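Local coordinates for protein DynE7 (Micromonospora chersina, PDB 2XEM) that is a hot-dog fold thioesterase of dynemicin biosynthesis that binds a conjugated polyene and probably releases such polyketide chains by cleaving a thioester, at residues G92-M97 with R116-C121; M85-L90 with R144-A149. All coordinates share one frame; numbering follows the deposited sequence.

Contact 1: residues G92-M97 with R116-C121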
loop_
_atom_site.group_PDB
_atom_site.type_symbol
_atom_site.label_atom_id
_atom_site.label_comp_id
_atom_site.label_asym_id
_atom_site.label_seq_id
_atom_site.Cartn_x
_atom_site.Cartn_y
_atom_site.Cartn_z
ATOM N N GLY D 92 -16.331 -11.834 -24.871
ATOM C CA GLY D 92 -16.022 -13.224 -24.548
ATOM C C GLY D 92 -15.906 -13.466 -23.057
ATOM O O GLY D 92 -16.899 -13.336 -22.333
ATOM N N HIS D 93 -14.697 -13.890 -22.610
ATOM C CA HIS D 93 -14.260 -13.999 -21.217
ATOM C C HIS D 93 -13.720 -12.644 -20.684
ATOM O O HIS D 93 -13.387 -12.561 -19.512
ATOM C CB HIS D 93 -13.222 -15.153 -21.053
ATOM C CG HIS D 93 -11.866 -14.848 -21.587
ATOM N ND1 HIS D 93 -10.778 -14.705 -20.748
ATOM C CD2 HIS D 93 -11.464 -14.669 -22.861
ATOM C CE1 HIS D 93 -9.751 -14.438 -21.540
ATOM N NE2 HIS D 93 -10.116 -14.410 -22.819
ATOM N N ARG D 94 -13.629 -11.606 -21.540
ATOM C CA ARG D 94 -13.102 -10.294 -21.154
ATOM C C ARG D 94 -14.161 -9.234 -20.871
ATOM O O ARG D 94 -15.203 -9.189 -21.522
ATOM C CB ARG D 94 -12.100 -9.769 -22.166
ATOM C CG ARG D 94 -10.740 -10.387 -22.017
ATOM C CD ARG D 94 -9.966 -10.086 -23.288
ATOM N NE ARG D 94 -8.633 -10.680 -23.262
ATOM C CZ ARG D 94 -7.514 -10.079 -23.658
ATOM N NH1 ARG D 94 -7.552 -8.846 -24.147
ATOM N NH2 ARG D 94 -6.349 -10.711 -23.577
ATOM N N ILE D 95 -13.868 -8.374 -19.894
ATOM C CA ILE D 95 -14.719 -7.274 -19.447
ATOM C C ILE D 95 -13.862 -6.015 -19.443
ATOM O O ILE D 95 -12.871 -5.959 -18.726
ATOM C CB ILE D 95 -15.292 -7.555 -18.008
ATOM C CG1 ILE D 95 -16.097 -8.882 -17.936
ATOM C CG2 ILE D 95 -16.105 -6.363 -17.504
ATOM C CD1 ILE D 95 -16.220 -9.461 -16.522
ATOM N N ALA D 96 -14.269 -4.995 -20.197
ATOM C CA ALA D 96 -13.653 -3.669 -20.152
ATOM C C ALA D 96 -14.586 -2.738 -19.400
ATOM O O ALA D 96 -15.767 -2.641 -19.729
ATOM C CB ALA D 96 -13.392 -3.154 -21.567
ATOM N N MET D 97 -14.062 -2.112 -18.342
ATOM C CA MET D 97 -14.744 -1.149 -17.471
ATOM C C MET D 97 -14.064 0.191 -17.586
ATOM O O MET D 97 -12.860 0.227 -17.826
ATOM C CB MET D 97 -14.639 -1.591 -16.000
ATOM C CG MET D 97 -15.493 -2.792 -15.663
ATOM S SD MET D 97 -14.864 -3.615 -14.181
ATOM C CE MET D 97 -13.384 -4.471 -14.912
ATOM N N ARG D 116 -9.536 3.202 -16.916
ATOM C CA ARG D 116 -10.082 2.062 -17.642
ATOM C C ARG D 116 -9.335 0.840 -17.191
ATOM O O ARG D 116 -8.154 0.934 -16.851
ATOM C CB ARG D 116 -9.862 2.187 -19.175
ATOM C CG ARG D 116 -10.610 3.276 -19.880
ATOM C CD ARG D 116 -10.404 3.188 -21.408
ATOM N NE ARG D 116 -8.989 3.065 -21.827
ATOM C CZ ARG D 116 -8.166 4.083 -22.060
ATOM N NH1 ARG D 116 -8.575 5.334 -21.877
ATOM N NH2 ARG D 116 -6.934 3.862 -22.489
ATOM N N GLN D 117 -9.981 -0.319 -17.301
ATOM C CA GLN D 117 -9.344 -1.592 -16.985
ATOM C C GLN D 117 -10.021 -2.682 -17.793
ATOM O O GLN D 117 -11.247 -2.636 -17.966
ATOM C CB GLN D 117 -9.565 -1.864 -15.493
ATOM C CG GLN D 117 -8.853 -3.026 -14.935
ATOM C CD GLN D 117 -9.292 -3.137 -13.517
ATOM O OE1 GLN D 117 -10.318 -3.744 -13.214
ATOM N NE2 GLN D 117 -8.607 -2.432 -12.649
ATOM N N THR D 118 -9.234 -3.670 -18.259
ATOM C CA THR D 118 -9.792 -4.893 -18.836
ATOM C C THR D 118 -9.453 -6.034 -17.926
ATOM O O THR D 118 -8.305 -6.175 -17.527
ATOM C CB THR D 118 -9.272 -5.160 -20.266
ATOM O OG1 THR D 118 -9.371 -3.968 -21.022
ATOM C CG2 THR D 118 -10.034 -6.292 -20.975
ATOM N N VAL D 119 -10.445 -6.856 -17.608
ATOM C CA VAL D 119 -10.248 -8.067 -16.812
ATOM C C VAL D 119 -10.670 -9.319 -17.572
ATOM O O VAL D 119 -11.559 -9.256 -18.423
ATOM C CB VAL D 119 -10.913 -8.013 -15.404
ATOM C CG1 VAL D 119 -10.485 -6.801 -14.602
ATOM C CG2 VAL D 119 -12.453 -8.160 -15.478
ATOM N N ALA D 120 -10.040 -10.444 -17.279
ATOM C CA ALA D 120 -10.442 -11.733 -17.833
ATOM C C ALA D 120 -10.911 -12.637 -16.685
ATOM O O ALA D 120 -10.296 -12.646 -15.617
ATOM C CB ALA D 120 -9.265 -12.378 -18.563
ATOM N N CYS D 121 -12.017 -13.362 -16.890
ATOM C CA CYS D 121 -12.489 -14.362 -15.948
ATOM C C CYS D 121 -11.702 -15.648 -16.191
ATOM O O CYS D 121 -11.664 -16.152 -17.319
ATOM C CB CYS D 121 -13.991 -14.586 -16.113
ATOM S SG CYS D 121 -14.990 -13.125 -15.733
#
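Met97, Ile95 and Val119 carry the apolar contacts on one face of two antiparallel strand segments, 94-97 and 116-121, a face they share with Gln117; the axes approach to 4.6 Å. Met97 has the most surface covered. Its chain bends at the last torsion (chi3 -76°), which swings the methyl back over the partner strand: CE lies 3.7 Å from Val119 CG1 and 3.6 Å from Gln117 OE1. That oxygen takes its hydrogen bond from Arg41, so the methyl merely packs beside it. Ile95 and Val119 form a hydrogen-bonded pair; CB of Ile95 sits 3.9 Å from Val119 CG2, while its CD1 reaches Cys121 SG. Two bonds close the pair, Ile95 N to Val119 O at 2.9 Å and Val119 N to Ile95 O at 2.8 Å; further along, Met97 N bonds Gln117 O with an almost straight N-H (172°). Gln117 N returns to Met97 O, and Cys121 N to His93 O closes the loop end. There the His93 ring meets the methyl of Ala120, ND1 to CB 3.5 Å; ND1 is buried here without a polar partner. The other face carries Arg94, Ala96, Thr118 and Ala120, with Thr118 OG1 hydrogen-bonded to Asp66. The pairing is part of the beta hairpin of strands 94-105 and 110-124 in the antiparallel hot-dog sheet, with Ile95 against Leu138 and Leu142 of helix 136-143.

Contact 2: residues M85-L90 with R144-A149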
loop_
_atom_site.group_PDB
_atom_site.type_symbol
_atom_site.label_atom_id
_atom_site.label_comp_id
_atom_site.label_asym_id
_atom_site.label_seq_id
_atom_site.Cartn_x
_atom_site.Cartn_y
_atom_site.Cartn_z
ATOM N N MET D 85 -18.109 3.622 -11.861
ATOM C CA MET D 85 -17.767 2.578 -12.816
ATOM C C MET D 85 -18.850 2.360 -13.876
ATOM O O MET D 85 -20.042 2.311 -13.570
ATOM C CB MET D 85 -17.471 1.270 -12.087
ATOM C CG MET D 85 -16.860 0.203 -12.971
ATOM S SD MET D 85 -16.476 -1.286 -12.023
ATOM C CE MET D 85 -18.197 -1.896 -11.706
ATOM N N MET D 86 -18.418 2.175 -15.121
ATOM C CA MET D 86 -19.306 1.781 -16.221
ATOM C C MET D 86 -18.727 0.629 -17.012
ATOM O O MET D 86 -17.507 0.511 -17.117
ATOM C CB MET D 86 -19.548 2.972 -17.152
ATOM C CG MET D 86 -20.328 4.069 -16.465
ATOM S SD MET D 86 -21.156 5.197 -17.524
ATOM C CE MET D 86 -22.595 4.195 -18.007
ATOM N N LEU D 87 -19.601 -0.215 -17.569
ATOM C CA LEU D 87 -19.195 -1.238 -18.521
ATOM C C LEU D 87 -18.949 -0.612 -19.896
ATOM O O LEU D 87 -19.848 -0.000 -20.470
ATOM C CB LEU D 87 -20.235 -2.374 -18.612
ATOM C CG LEU D 87 -19.996 -3.465 -19.659
ATOM C CD1 LEU D 87 -18.863 -4.347 -19.242
ATOM C CD2 LEU D 87 -21.267 -4.290 -19.902
ATOM N N ASP D 88 -17.718 -0.758 -20.420
ATOM C CA ASP D 88 -17.404 -0.353 -21.804
ATOM C C ASP D 88 -17.767 -1.409 -22.806
ATOM O O ASP D 88 -18.381 -1.101 -23.825
ATOM C CB ASP D 88 -15.925 -0.004 -21.956
ATOM C CG ASP D 88 -15.533 1.260 -21.254
ATOM O OD1 ASP D 88 -16.441 2.023 -20.843
ATOM O OD2 ASP D 88 -14.321 1.519 -21.144
ATOM N N ARG D 89 -17.352 -2.650 -22.539
ATOM C CA ARG D 89 -17.680 -3.779 -23.402
ATOM C C ARG D 89 -17.389 -5.105 -22.730
ATOM O O ARG D 89 -16.507 -5.204 -21.863
ATOM C CB ARG D 89 -17.030 -3.669 -24.811
ATOM C CG ARG D 89 -15.517 -3.598 -24.815
ATOM C CD ARG D 89 -14.995 -2.748 -25.958
ATOM N NE ARG D 89 -14.500 -1.446 -25.490
ATOM C CZ ARG D 89 -13.283 -1.231 -24.993
ATOM N NH1 ARG D 89 -12.412 -2.230 -24.886
ATOM N NH2 ARG D 89 -12.930 -0.016 -24.591
ATOM N N LEU D 90 -18.162 -6.103 -23.127
ATOM C CA LEU D 90 -18.027 -7.480 -22.714
ATOM C C LEU D 90 -17.716 -8.210 -23.978
ATOM O O LEU D 90 -18.524 -8.186 -24.903
ATOM C CB LEU D 90 -19.340 -7.967 -22.091
ATOM C CG LEU D 90 -19.157 -8.956 -20.973
ATOM C CD1 LEU D 90 -19.418 -8.305 -19.607
ATOM C CD2 LEU D 90 -20.023 -10.205 -21.203
ATOM N N ARG D 144 -26.316 -3.486 -16.676
ATOM C CA ARG D 144 -27.124 -2.375 -16.139
ATOM C C ARG D 144 -26.374 -1.041 -16.161
ATOM O O ARG D 144 -26.997 0.012 -16.048
ATOM C CB ARG D 144 -27.627 -2.691 -14.725
ATOM C CG ARG D 144 -28.523 -3.935 -14.681
ATOM C CD ARG D 144 -29.398 -4.019 -13.435
ATOM N NE ARG D 144 -28.612 -4.064 -12.195
ATOM C CZ ARG D 144 -28.222 -5.179 -11.587
ATOM N NH1 ARG D 144 -28.540 -6.365 -12.091
ATOM N NH2 ARG D 144 -27.518 -5.117 -10.466
ATOM N N TYR D 145 -25.031 -1.088 -16.317
ATOM C CA TYR D 145 -24.169 0.098 -16.344
ATOM C C TYR D 145 -23.419 0.238 -17.674
ATOM O O TYR D 145 -22.309 0.784 -17.691
ATOM C CB TYR D 145 -23.179 0.071 -15.152
ATOM C CG TYR D 145 -23.880 -0.067 -13.818
ATOM C CD1 TYR D 145 -24.426 1.043 -13.173
ATOM C CD2 TYR D 145 -24.087 -1.313 -13.246
ATOM C CE1 TYR D 145 -25.087 0.920 -11.953
ATOM C CE2 TYR D 145 -24.759 -1.450 -12.032
ATOM C CZ TYR D 145 -25.243 -0.333 -11.382
ATOM O OH TYR D 145 -25.891 -0.496 -10.181
ATOM N N ALA D 146 -23.992 -0.295 -18.760
ATOM C CA ALA D 146 -23.389 -0.219 -20.094
ATOM C C ALA D 146 -23.281 1.213 -20.636
ATOM O O ALA D 146 -24.248 1.985 -20.612
ATOM C CB ALA D 146 -24.130 -1.107 -21.096
ATOM N N VAL D 147 -22.080 1.547 -21.129
ATOM C CA VAL D 147 -21.822 2.772 -21.895
ATOM C C VAL D 147 -22.648 2.668 -23.185
ATOM O O VAL D 147 -22.701 1.593 -23.765
ATOM C CB VAL D 147 -20.288 2.930 -22.149
ATOM C CG1 VAL D 147 -19.976 3.958 -23.246
ATOM C CG2 VAL D 147 -19.570 3.289 -20.857
ATOM N N VAL D 148 -23.329 3.744 -23.586
ATOM C CA VAL D 148 -24.146 3.762 -24.815
ATOM C C VAL D 148 -23.513 4.585 -25.949
ATOM O O VAL D 148 -22.894 5.626 -25.695
ATOM C CB VAL D 148 -25.657 4.117 -24.594
ATOM C CG1 VAL D 148 -26.291 3.192 -23.573
ATOM C CG2 VAL D 148 -25.853 5.571 -24.170
ATOM N N ALA D 149 -23.690 4.115 -27.196
ATOM C CA ALA D 149 -23.317 4.838 -28.417
ATOM C C ALA D 149 -24.220 6.067 -28.660
ATOM O O ALA D 149 -25.397 6.086 -28.283
ATOM C CB ALA D 149 -23.360 3.900 -29.615
HETATM O O HOH W 1 -21.549 -0.834 -23.422
#
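A single beta bridge, Leu87 with Ala146, fastens the C-terminal tail to strand 80-91 beside a classic beta bulge, in which Asp88 and Arg89 both face Ala96 of the next strand. Two backbone hydrogen bonds make the bridge, and they differ in quality. Val147 N gives a nearly straight bond to Leu87 O at 2.8 Å (N-H...O 171°), arriving close to the line of the carbonyl. Leu87 N reaches Tyr145 O at 2.9 Å but bends to 146° and stands well above the carbonyl plane. A water extends the join, donating to Val147 O at 2.7 Å and more distantly to Asp88 O.

Side chains fill in round the bridge. Met86 CB lies 3.7 Å from Val147 CG2, the two side chains crossing at about a right angle. The methionine turns at its last torsion (chi3 78°), which brings CE to 3.4 Å from Tyr145 O and near Ala146 O as well. Cut back to an alanine here, the side chain would still touch Val147 through CB, but the loss of the CE methyl would probably open a gap beside the Tyr145 and Ala146 carbonyls. Val147 points toward the strand and runs alongside Asp88, with CG2 3.4 Å from OD1; that oxygen is hydrogen-bonded to Ser98. Leu87 CD2 approaches Ala146 CB more loosely, at 4.4 Å.

The tail follows helix 136-143, whose Leu142 packs on Leu87. Met86 also touches Pro8 and Ser10, and Tyr145 touches Asp9, of the N-terminal loop. On its other side strand 80-91 pairs with strand 94-105, while Met85 packs on Cys40 and Phe44 of helix 32-48.

Contact 1 is mostly buried and joins two long strands of the sheet, whereas contact 2 is partly buried and adds an irregular tail to the strand next door. Strands 94-105 and 80-91 are sheet neighbours, so the two meet directly: Ala96 N to Arg89 O and Ala96 O to Asp88 N, both 2.8 Å, are probable hydrogen bonds at the bulge, and the sulfurs of Met97 and Met85 pack together. Five backbone bonds hold 92-97 to 116-121, four of them within regular antiparallel strand pairs; 85-90 and 144-149 share two and a bridging water. Helix 136-143 links their packing, Leu142 touching both Ile95 and Leu87.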